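Long-range contacts in diphosphomevalonate decarboxylase, putative (Trypanosoma brucei, PDB 2HKE), which probably catalyses the ATP-dependent decarboxylation of (R)-5-diphosphomevalonate to isopentenyl diphosphate, a precursor of isoprenoids and sterols: residues F16-G21 and A289-A294; I30-D35 and V156-G161; E177-E182 and R230-R235. The protein carries 1 engineered substitution. All coordinates share one frame; numbering follows the deposited sequence.

Interaction 1: residues F16-G21 and A289-A294; sequences FIKYWG and AYTFDA. With SO4 (sulfate ion), chain C.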
loop_
_atom_site.group_PDB
_atom_site.type_symbol
_atom_site.label_atom_id
_atom_site.label_comp_id
_atom_site.label_asym_id
_atom_site.label_seq_id
_atom_site.Cartn_x
_atom_site.Cartn_y
_atom_site.Cartn_z
ATOM N N PHE A 16 -2.343 1.595 -7.774
ATOM C CA PHE A 16 -1.937 1.995 -9.145
ATOM C C PHE A 16 -2.775 3.161 -9.674
ATOM O O PHE A 16 -2.317 3.850 -10.590
ATOM C CB PHE A 16 -1.904 0.812 -10.088
ATOM C CG PHE A 16 -3.155 0.024 -10.090
ATOM C CD1 PHE A 16 -4.159 0.370 -10.941
ATOM C CD2 PHE A 16 -3.341 -1.055 -9.240
ATOM C CE1 PHE A 16 -5.355 -0.302 -10.960
ATOM C CE2 PHE A 16 -4.576 -1.738 -9.254
ATOM C CZ PHE A 16 -5.550 -1.364 -10.132
ATOM N N ILE A 17 -4.001 3.338 -9.143
ATOM C CA ILE A 17 -4.791 4.530 -9.310
ATOM C C ILE A 17 -4.796 5.197 -7.952
ATOM O O ILE A 17 -5.247 4.641 -6.938
ATOM C CB ILE A 17 -6.193 4.300 -9.918
ATOM C CG1 ILE A 17 -6.013 3.820 -11.382
ATOM C CG2 ILE A 17 -7.027 5.643 -9.831
ATOM C CD1 ILE A 17 -7.290 3.286 -11.967
ATOM N N LYS A 18 -4.176 6.355 -7.915
ATOM C CA LYS A 18 -3.795 6.962 -6.647
ATOM C C LYS A 18 -4.855 7.652 -5.787
ATOM O O LYS A 18 -5.686 8.397 -6.286
ATOM C CB LYS A 18 -2.686 7.955 -6.919
ATOM C CG LYS A 18 -1.486 7.371 -7.701
ATOM C CD LYS A 18 -0.789 6.319 -6.864
ATOM C CE LYS A 18 0.510 5.831 -7.496
ATOM N NZ LYS A 18 1.220 4.784 -6.633
ATOM N N TYR A 19 -4.736 7.442 -4.476
ATOM C CA TYR A 19 -5.414 8.235 -3.477
ATOM C C TYR A 19 -4.511 9.457 -3.181
ATOM O O TYR A 19 -3.405 9.301 -2.738
ATOM C CB TYR A 19 -5.604 7.393 -2.222
ATOM C CG TYR A 19 -5.878 8.120 -0.908
ATOM C CD1 TYR A 19 -6.845 9.116 -0.830
ATOM C CD2 TYR A 19 -5.208 7.755 0.265
ATOM C CE1 TYR A 19 -7.095 9.765 0.369
ATOM C CE2 TYR A 19 -5.474 8.367 1.472
ATOM C CZ TYR A 19 -6.382 9.379 1.520
ATOM O OH TYR A 19 -6.654 9.965 2.714
ATOM N N TRP A 20 -4.999 10.678 -3.439
ATOM C CA TRP A 20 -4.269 11.865 -3.107
ATOM C C TRP A 20 -5.273 12.989 -3.011
ATOM O O TRP A 20 -5.626 13.589 -3.995
ATOM C CB TRP A 20 -3.178 12.163 -4.134
ATOM C CG TRP A 20 -2.162 13.162 -3.658
ATOM C CD1 TRP A 20 -1.983 14.432 -4.112
ATOM C CD2 TRP A 20 -1.139 12.916 -2.726
ATOM N NE1 TRP A 20 -0.925 15.034 -3.450
ATOM C CE2 TRP A 20 -0.385 14.105 -2.601
ATOM C CE3 TRP A 20 -0.788 11.813 -1.938
ATOM C CZ2 TRP A 20 0.677 14.212 -1.724
ATOM C CZ3 TRP A 20 0.276 11.952 -1.044
ATOM C CH2 TRP A 20 0.982 13.146 -0.952
ATOM N N GLY A 21 -5.776 13.199 -1.799
ATOM C CA GLY A 21 -6.733 14.222 -1.484
ATOM C C GLY A 21 -7.991 13.736 -0.783
ATOM O O GLY A 21 -8.656 12.781 -1.253
ATOM N N ALA A 289 6.226 -2.254 -15.535
ATOM C CA ALA A 289 5.638 -1.003 -15.103
ATOM C C ALA A 289 6.198 -0.593 -13.778
ATOM O O ALA A 289 6.518 -1.450 -12.935
ATOM C CB ALA A 289 4.088 -1.124 -14.961
ATOM N N TYR A 290 6.354 0.725 -13.592
ATOM C CA TYR A 290 6.744 1.326 -12.297
ATOM C C TYR A 290 5.526 2.037 -11.687
ATOM O O TYR A 290 4.620 2.483 -12.399
ATOM C CB TYR A 290 7.908 2.308 -12.451
ATOM C CG TYR A 290 7.623 3.460 -13.367
ATOM C CD1 TYR A 290 6.812 4.540 -12.942
ATOM C CD2 TYR A 290 8.105 3.459 -14.690
ATOM C CE1 TYR A 290 6.504 5.582 -13.851
ATOM C CE2 TYR A 290 7.827 4.497 -15.565
ATOM C CZ TYR A 290 7.044 5.563 -15.132
ATOM O OH TYR A 290 6.771 6.564 -16.053
ATOM N N THR A 291 5.546 2.160 -10.361
ATOM C CA THR A 291 4.741 3.136 -9.680
ATOM C C THR A 291 5.454 3.569 -8.411
ATOM O O THR A 291 6.101 2.760 -7.774
ATOM C CB THR A 291 3.308 2.674 -9.431
ATOM O OG1 THR A 291 2.535 3.802 -9.035
ATOM C CG2 THR A 291 3.214 1.622 -8.329
ATOM N N PHE A 292 5.359 4.859 -8.104
ATOM C CA PHE A 292 5.808 5.440 -6.865
ATOM C C PHE A 292 4.597 5.937 -6.098
ATOM O O PHE A 292 3.663 6.449 -6.705
ATOM C CB PHE A 292 6.771 6.634 -7.137
ATOM C CG PHE A 292 8.031 6.222 -7.860
ATOM C CD1 PHE A 292 7.996 5.997 -9.214
ATOM C CD2 PHE A 292 9.230 6.006 -7.176
ATOM C CE1 PHE A 292 9.111 5.607 -9.910
ATOM C CE2 PHE A 292 10.339 5.592 -7.854
ATOM C CZ PHE A 292 10.290 5.374 -9.213
ATOM N N ASP A 293 4.642 5.818 -4.776
ATOM C CA ASP A 293 3.525 6.241 -3.903
ATOM C C ASP A 293 3.985 7.202 -2.779
ATOM O O ASP A 293 4.023 6.861 -1.609
ATOM C CB ASP A 293 2.863 4.983 -3.317
ATOM C CG ASP A 293 1.317 5.101 -3.166
ATOM O OD1 ASP A 293 0.612 5.549 -4.098
ATOM O OD2 ASP A 293 0.808 4.777 -2.057
ATOM N N ALA A 294 4.316 8.431 -3.091
ATOM C CA ALA A 294 4.643 9.388 -1.984
ATOM C C ALA A 294 5.916 8.997 -1.242
ATOM O O ALA A 294 6.050 9.117 -0.014
ATOM C CB ALA A 294 3.461 9.610 -0.972
HETATM S S SO4 C . -4.357 9.295 5.399
HETATM O O1 SO4 C . -4.417 10.706 5.729
HETATM O O2 SO4 C . -3.375 9.076 4.363
HETATM O O3 SO4 C . -3.967 8.521 6.571
HETATM O O4 SO4 C . -5.659 8.851 4.896
HETATM O O HOH W 1 0.393 4.010 -10.455
HETATM O O HOH W 2 -2.116 6.417 -3.402
#

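Interaction 2: residues I30-D35 and V156-G161; sequences ILPTND and VIWNKG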
loop_
_atom_site.group_PDB
_atom_site.type_symbol
_atom_site.label_atom_id
_atom_site.label_comp_id
_atom_site.label_asym_id
_atom_site.label_seq_id
_atom_site.Cartn_x
_atom_site.Cartn_y
_atom_site.Cartn_z
ATOM N N ILE A 30 -12.128 10.652 6.679
ATOM C CA ILE A 30 -11.222 10.063 5.660
ATOM C C ILE A 30 -12.070 9.675 4.418
ATOM O O ILE A 30 -12.228 8.500 4.045
ATOM C CB ILE A 30 -10.368 8.887 6.224
ATOM C CG1 ILE A 30 -9.839 9.181 7.659
ATOM C CG2 ILE A 30 -9.233 8.530 5.230
ATOM C CD1 ILE A 30 -8.998 10.449 7.768
ATOM N N LEU A 31 -12.574 10.707 3.751
ATOM C CA LEU A 31 -13.395 10.573 2.553
ATOM C C LEU A 31 -12.616 11.211 1.400
ATOM O O LEU A 31 -12.220 12.385 1.489
ATOM C CB LEU A 31 -14.775 11.261 2.713
ATOM C CG LEU A 31 -15.462 11.014 4.035
ATOM C CD1 LEU A 31 -16.778 11.787 4.061
ATOM C CD2 LEU A 31 -15.709 9.538 4.198
ATOM N N PRO A 32 -12.300 10.423 0.372
ATOM C CA PRO A 32 -11.356 10.895 -0.617
ATOM C C PRO A 32 -12.029 11.705 -1.732
ATOM O O PRO A 32 -13.253 11.612 -1.900
ATOM C CB PRO A 32 -10.775 9.622 -1.137
ATOM C CG PRO A 32 -11.907 8.658 -1.111
ATOM C CD PRO A 32 -12.718 9.049 0.103
ATOM N N THR A 33 -11.234 12.484 -2.470
ATOM C CA THR A 33 -11.754 13.189 -3.657
ATOM C C THR A 33 -12.058 12.278 -4.839
ATOM O O THR A 33 -12.814 12.654 -5.737
ATOM C CB THR A 33 -10.759 14.263 -4.134
ATOM O OG1 THR A 33 -9.441 13.688 -4.282
ATOM C CG2 THR A 33 -10.652 15.355 -3.149
ATOM N N ASN A 34 -11.437 11.090 -4.894
ATOM C CA ASN A 34 -11.620 10.199 -6.036
ATOM C C ASN A 34 -11.417 8.753 -5.578
ATOM O O ASN A 34 -10.856 8.511 -4.483
ATOM C CB ASN A 34 -10.621 10.547 -7.146
ATOM C CG ASN A 34 -9.193 10.632 -6.642
ATOM O OD1 ASN A 34 -8.752 11.720 -6.236
ATOM N ND2 ASN A 34 -8.467 9.467 -6.597
ATOM N N ASP A 35 -11.860 7.834 -6.404
ATOM C CA ASP A 35 -11.620 6.427 -6.146
ATOM C C ASP A 35 -10.126 6.135 -6.259
ATOM O O ASP A 35 -9.368 6.829 -6.937
ATOM C CB ASP A 35 -12.297 5.572 -7.181
ATOM C CG ASP A 35 -13.821 5.546 -7.089
ATOM O OD1 ASP A 35 -14.485 6.077 -6.164
ATOM O OD2 ASP A 35 -14.367 4.937 -8.050
ATOM N N VAL A 156 -8.335 -4.255 -5.536
ATOM C CA VAL A 156 -9.305 -3.660 -4.626
ATOM C C VAL A 156 -9.537 -2.200 -5.002
ATOM O O VAL A 156 -8.567 -1.447 -5.175
ATOM C CB VAL A 156 -8.775 -3.767 -3.168
ATOM C CG1 VAL A 156 -9.707 -3.127 -2.162
ATOM C CG2 VAL A 156 -8.499 -5.263 -2.835
ATOM N N ILE A 157 -10.806 -1.843 -5.114
ATOM C CA ILE A 157 -11.228 -0.457 -5.318
ATOM C C ILE A 157 -11.661 0.190 -4.012
ATOM O O ILE A 157 -12.500 -0.328 -3.309
ATOM C CB ILE A 157 -12.387 -0.394 -6.294
ATOM C CG1 ILE A 157 -11.948 -0.886 -7.680
ATOM C CG2 ILE A 157 -12.936 1.061 -6.397
ATOM C CD1 ILE A 157 -13.178 -1.154 -8.631
ATOM N N TRP A 158 -11.129 1.373 -3.707
ATOM C CA TRP A 158 -11.696 2.173 -2.660
ATOM C C TRP A 158 -12.702 3.079 -3.358
ATOM O O TRP A 158 -12.306 3.975 -4.146
ATOM C CB TRP A 158 -10.582 3.027 -1.982
ATOM C CG TRP A 158 -11.052 3.896 -0.882
ATOM C CD1 TRP A 158 -12.322 3.969 -0.368
ATOM C CD2 TRP A 158 -10.281 4.875 -0.175
ATOM N NE1 TRP A 158 -12.379 4.921 0.626
ATOM C CE2 TRP A 158 -11.142 5.483 0.771
ATOM C CE3 TRP A 158 -8.944 5.270 -0.221
ATOM C CZ2 TRP A 158 -10.719 6.485 1.633
ATOM C CZ3 TRP A 158 -8.530 6.301 0.655
ATOM C CH2 TRP A 158 -9.430 6.861 1.574
ATOM N N ASN A 159 -13.981 2.792 -3.138
ATOM C CA ASN A 159 -15.079 3.584 -3.639
ATOM C C ASN A 159 -15.210 4.865 -2.815
ATOM O O ASN A 159 -15.377 4.815 -1.611
ATOM C CB ASN A 159 -16.393 2.767 -3.608
ATOM C CG ASN A 159 -16.267 1.479 -4.327
ATOM O OD1 ASN A 159 -16.295 1.444 -5.556
ATOM N ND2 ASN A 159 -15.982 0.423 -3.586
ATOM N N LYS A 160 -15.139 6.029 -3.466
ATOM C CA LYS A 160 -15.189 7.306 -2.743
ATOM C C LYS A 160 -16.487 7.581 -2.015
ATOM O O LYS A 160 -16.483 8.221 -0.969
ATOM C CB LYS A 160 -14.847 8.500 -3.645
ATOM C CG LYS A 160 -15.771 8.772 -4.742
ATOM C CD LYS A 160 -15.285 10.059 -5.440
ATOM C CE LYS A 160 -15.856 10.115 -6.804
ATOM N NZ LYS A 160 -17.328 10.125 -6.735
ATOM N N GLY A 161 -17.581 7.044 -2.537
ATOM C CA GLY A 161 -18.894 7.294 -1.945
ATOM C C GLY A 161 -19.363 8.714 -2.215
ATOM O O GLY A 161 -18.614 9.589 -2.736
HETATM O O HOH W 3 -16.820 3.817 -6.722
HETATM O O HOH W 4 -16.684 7.274 -7.805
#

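Interaction 3: residues E177-E182 and R230-R235; sequences ETHWPE and RAIKAR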
loop_
_atom_site.group_PDB
_atom_site.type_symbol
_atom_site.label_atom_id
_atom_site.label_comp_id
_atom_site.label_asym_id
_atom_site.label_seq_id
_atom_site.Cartn_x
_atom_site.Cartn_y
_atom_site.Cartn_z
ATOM N N GLU A 177 -7.358 -12.831 -5.791
ATOM C CA GLU A 177 -5.987 -13.220 -6.085
ATOM C C GLU A 177 -5.879 -14.334 -7.104
ATOM O O GLU A 177 -4.815 -14.578 -7.624
ATOM C CB GLU A 177 -5.267 -13.605 -4.792
ATOM C CG GLU A 177 -5.737 -14.868 -4.053
ATOM C CD GLU A 177 -6.945 -14.665 -3.147
ATOM O OE1 GLU A 177 -7.569 -13.594 -3.163
ATOM O OE2 GLU A 177 -7.294 -15.591 -2.379
ATOM N N THR A 178 -6.942 -15.091 -7.314
ATOM C CA THR A 178 -6.909 -16.134 -8.317
ATOM C C THR A 178 -7.134 -15.666 -9.745
ATOM O O THR A 178 -6.921 -16.430 -10.683
ATOM C CB THR A 178 -7.962 -17.253 -8.012
ATOM O OG1 THR A 178 -9.255 -16.733 -8.234
ATOM C CG2 THR A 178 -7.863 -17.737 -6.629
ATOM N N HIS A 179 -7.549 -14.415 -9.949
ATOM C CA HIS A 179 -7.961 -13.965 -11.268
ATOM C C HIS A 179 -6.771 -13.909 -12.227
ATOM O O HIS A 179 -6.846 -14.385 -13.340
ATOM C CB HIS A 179 -8.698 -12.622 -11.195
ATOM C CG HIS A 179 -9.054 -12.057 -12.535
ATOM N ND1 HIS A 179 -10.062 -12.578 -13.325
ATOM C CD2 HIS A 179 -8.527 -11.017 -13.229
ATOM C CE1 HIS A 179 -10.139 -11.878 -14.445
ATOM N NE2 HIS A 179 -9.201 -10.938 -14.420
ATOM N N TRP A 180 -5.658 -13.343 -11.793
ATOM C CA TRP A 180 -4.526 -13.066 -12.681
ATOM C C TRP A 180 -3.246 -13.479 -12.003
ATOM O O TRP A 180 -2.461 -12.624 -11.576
ATOM C CB TRP A 180 -4.506 -11.556 -13.002
ATOM C CG TRP A 180 -3.717 -11.119 -14.220
ATOM C CD1 TRP A 180 -2.892 -11.873 -14.989
ATOM C CD2 TRP A 180 -3.620 -9.785 -14.726
ATOM N NE1 TRP A 180 -2.342 -11.122 -15.987
ATOM C CE2 TRP A 180 -2.774 -9.830 -15.850
ATOM C CE3 TRP A 180 -4.209 -8.572 -14.368
ATOM C CZ2 TRP A 180 -2.494 -8.708 -16.608
ATOM C CZ3 TRP A 180 -3.945 -7.458 -15.111
ATOM C CH2 TRP A 180 -3.116 -7.526 -16.233
ATOM N N PRO A 181 -3.039 -14.793 -11.824
ATOM C CA PRO A 181 -1.896 -15.266 -11.045
ATOM C C PRO A 181 -0.541 -14.941 -11.672
ATOM O O PRO A 181 0.470 -14.997 -10.995
ATOM C CB PRO A 181 -2.078 -16.804 -11.024
ATOM C CG PRO A 181 -3.075 -17.131 -12.050
ATOM C CD PRO A 181 -3.897 -15.891 -12.303
ATOM N N GLU A 182 -0.523 -14.630 -12.969
ATOM C CA GLU A 182 0.716 -14.265 -13.635
ATOM C C GLU A 182 1.306 -12.934 -13.175
ATOM O O GLU A 182 2.518 -12.741 -13.212
ATOM C CB GLU A 182 0.538 -14.215 -15.119
ATOM C CG GLU A 182 0.175 -15.528 -15.704
ATOM C CD GLU A 182 -1.347 -15.822 -15.749
ATOM O OE1 GLU A 182 -2.224 -15.124 -15.146
ATOM O OE2 GLU A 182 -1.664 -16.820 -16.434
ATOM N N ARG A 230 -11.467 -2.695 -17.049
ATOM C CA ARG A 230 -11.497 -3.477 -18.288
ATOM C C ARG A 230 -10.211 -4.235 -18.504
ATOM O O ARG A 230 -10.242 -5.417 -18.850
ATOM C CB ARG A 230 -11.733 -2.524 -19.455
ATOM C CG ARG A 230 -11.802 -3.159 -20.814
ATOM C CD ARG A 230 -12.217 -2.209 -21.934
ATOM N NE ARG A 230 -12.275 -3.011 -23.170
ATOM C CZ ARG A 230 -12.332 -2.553 -24.421
ATOM N NH1 ARG A 230 -12.341 -1.261 -24.688
ATOM N NH2 ARG A 230 -12.382 -3.418 -25.423
ATOM N N ALA A 231 -9.064 -3.580 -18.288
ATOM C CA ALA A 231 -7.758 -4.244 -18.516
ATOM C C ALA A 231 -7.542 -5.392 -17.519
ATOM O O ALA A 231 -6.930 -6.400 -17.864
ATOM C CB ALA A 231 -6.586 -3.224 -18.384
ATOM N N ILE A 232 -7.983 -5.232 -16.279
ATOM C CA ILE A 232 -7.748 -6.264 -15.251
ATOM C C ILE A 232 -8.666 -7.440 -15.533
ATOM O O ILE A 232 -8.262 -8.610 -15.442
ATOM C CB ILE A 232 -7.943 -5.713 -13.837
ATOM C CG1 ILE A 232 -6.828 -4.697 -13.516
ATOM C CG2 ILE A 232 -8.059 -6.858 -12.779
ATOM C CD1 ILE A 232 -7.224 -3.713 -12.477
ATOM N N LYS A 233 -9.907 -7.141 -15.885
ATOM C CA LYS A 233 -10.824 -8.217 -16.304
ATOM C C LYS A 233 -10.305 -8.993 -17.486
ATOM O O LYS A 233 -10.405 -10.242 -17.480
ATOM C CB LYS A 233 -12.253 -7.697 -16.508
ATOM C CG LYS A 233 -12.890 -7.475 -15.173
ATOM C CD LYS A 233 -14.384 -7.273 -15.198
ATOM C CE LYS A 233 -15.005 -7.551 -13.786
ATOM N NZ LYS A 233 -16.251 -6.721 -13.483
ATOM N N ALA A 234 -9.717 -8.310 -18.466
ATOM C CA ALA A 234 -9.154 -8.934 -19.662
ATOM C C ALA A 234 -7.743 -9.471 -19.503
ATOM O O ALA A 234 -7.248 -10.054 -20.436
ATOM C CB ALA A 234 -9.155 -7.953 -20.806
ATOM N N ARG A 235 -7.088 -9.226 -18.368
ATOM C CA ARG A 235 -5.680 -9.550 -18.148
ATOM C C ARG A 235 -4.810 -8.988 -19.247
ATOM O O ARG A 235 -3.952 -9.666 -19.779
ATOM C CB ARG A 235 -5.465 -11.076 -17.983
ATOM C CG ARG A 235 -6.305 -11.712 -16.926
ATOM C CD ARG A 235 -6.416 -13.237 -17.173
ATOM N NE ARG A 235 -7.253 -13.922 -16.183
ATOM C CZ ARG A 235 -8.535 -14.268 -16.364
ATOM N NH1 ARG A 235 -9.168 -13.986 -17.503
ATOM N NH2 ARG A 235 -9.197 -14.901 -15.393
#

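Interaction 1: residues F16-G21 and A289-A294
Lys-18 and Asp-293 meet where the two domains of the GHMP kinase fold face each other: the lysine lies on the loop after strand 5-15, the aspartate just past strand 288-291, an outermost strand of the second sheet. The lysine chain bends at its second torsion (chi2 -65°) and then runs straight, which carries its ammonium across the domain boundary. It passes the Asp-293 side chain at a slant and forms a salt bridge, with NZ 2.7 Å from OD1. The nitrogen meets that oxygen on its anti side, 33° out of the carboxylate plane. Toward Thr-291 the approach is tip to tip, and Lys-18 NZ donates to OG1 over 2.9 Å. A third hydrogen bond runs from Lys-18 NZ to Phe-292 O (3.0 Å), arriving above the carbonyl plane. With Ala-15 O as a further partner, four oxygens, drawn from both domains, surround the buried ammonium, so its three hydrogens must be shared among them.

The hydroxyl of Thr-291 is placed for two tasks by a first torsion of -167°, which sets OG1 beside the carbonyl carbon. While accepting from the lysine, OG1 donates to a water 2.6 Å away, and this water in turn donates to Phe-16 O. A second water donates to Asp-293 OD1 (2.9 Å) and accepts from Tyr-19 N; the two waters tie the loop backbone at Phe-16 and Tyr-19 to the same cluster.

Further along, Trp-20 packs obliquely on Ala-294, CZ3 lying 4.0 Å from CB, while its NE1 is hydrogen-bonded to Ser-206. Lys-22, Arg-77 and Thr-200 help hold a sulfate, which is consistent with a pocket for anions. Tyr-19 OH donates to sulfate O4 over 2.6 Å, with O4 in the plane of the phenol ring.

Interaction 2: residues I30-D35 and V156-G161
The indole of Trp-158 has Pro-32 lying over one face and the carbonyl oxygen of Ile-30 at its edge, in the ring plane. Trp-158 belongs to strand 155-159 of the N-terminal, S5-like domain; Pro-32 and Ile-30 belong to the loop leading into the neighbouring antiparallel strand 36-40. Reaching in against the direction of the indole, the proline makes a CH-pi contact, its CG 3.9 Å from the centroid of the six-membered ring of Trp-158 and displaced toward the rim. At the edge, Ile-30 O lies 3.5 Å from Trp-158 CZ2, and the CG2 branch of Ile-30 touches CH2 obliquely. The ring of Tyr-19 meets the indole edge-to-face.

Asp-35 supplies the polar half of the contact. Lys-160 N donates to Asp-35 OD1 over 2.8 Å in a nearly straight bond (166°), on the anti side of the carboxylate and tilted out of its plane. The backbones also close in here, with Asp-35 CA 3.2 Å from Trp-158 O in a CA-H...O contact. The side chain of Lys-160 crosses that of Asp-35 at about a right angle. The CG of Lys-160 stands between the backbone N and the carbonyl carbon (chi1 65°), which lays CD alongside the loop, 3.6 Å from Thr-33 O. Arg-23 NH1 ties both segments together by bonding Pro-32 O and Lys-160 O.

Within the loop, Asn-34 ND2 donates to Asp-35 O and to Lys-18 O, while its OD1 takes a bond from Thr-33 OG1, whose proton is probably shared with Gly-21 O; these bonds restrain the amide. Asn-159 is anchored through ND2 to Val-170 and Thr-172, and one water donates both to its OD1, at 2.7 Å, and to Asp-35 OD2, at 3.0 Å.

Interaction 3: residues E177-E182 and R230-R235
His-179 and Arg-235 lock together where helix 213-234 ends in a Schellman motif, joining the loop between strands 170-175 and 183-189 to the carbonyl end of the helix. Three hydrogen bonds cross the contact. His-179 NE2 donates to Ile-232 O over 2.7 Å, and the acceptor lies in the plane of the imidazole. The same carbonyl takes a weak bond from Arg-235 N, so the histidine shares this acceptor with the end of the helix. In return, Arg-235 grips His-179 O side-on with two nitrogens: NE at 2.9 Å with an angle of 154° at the hydrogen, and NH2 at 3.2 Å with a more bent approach. Both donors reach that oxygen from the same face of its carbonyl plane, and the oxygen lies in the plane of the guanidinium.

Stacking is the second kind of interaction. The guanidinium lies nearly flat on the imidazole, centres 3.9 Å apart and planes at 26°. The extended arginine chain, straight from CG to NE, lets a single residue reach both the ring and the carbonyl of His-179.

CH-pi and apolar contacts complete the joint. Arg-235 CA makes a CH-pi contact over the face of Trp-180, 3.6 Å from the centroid of its six-membered ring, and CB and CG follow across the indole. Trp-180 CZ3 lies 4.3 Å from Ile-232 CG1. Phe-155 and Phe-237 pack against the same tryptophan, which is buried.

Since NE2 of His-179 carries a proton and ND1 lies beside Arg-235 NH2 in poor geometry for a bond, the positive guanidinium would probably disfavour a second proton on the imidazole, whereas the nearby carbonyl end of the helix may partly offset this.

How the interactions relate
The segments 16-21 and 30-35 belong to one loop between strands 5-15 and 36-40, so interactions 1 and 2, with centres 14 Å apart, touch directly. Along the chain interaction 2 comes first and interaction 3 follows, both between the two segments of interaction 1. Interaction 3 lies 19 Å from interaction 1, centre to centre, yet Phe-16 packs on Ile-232; its nearest atoms to interaction 2 are about 7 Å away. Helix 213-234 supplies most of one side of interaction 3 and touches residues of interactions 1 and 2. Interaction 2 lies within the N-terminal domain, whereas interaction 1 links the two domains beside the sulfate pocket, consistent with the inter-domain cleft of GHMP kinases.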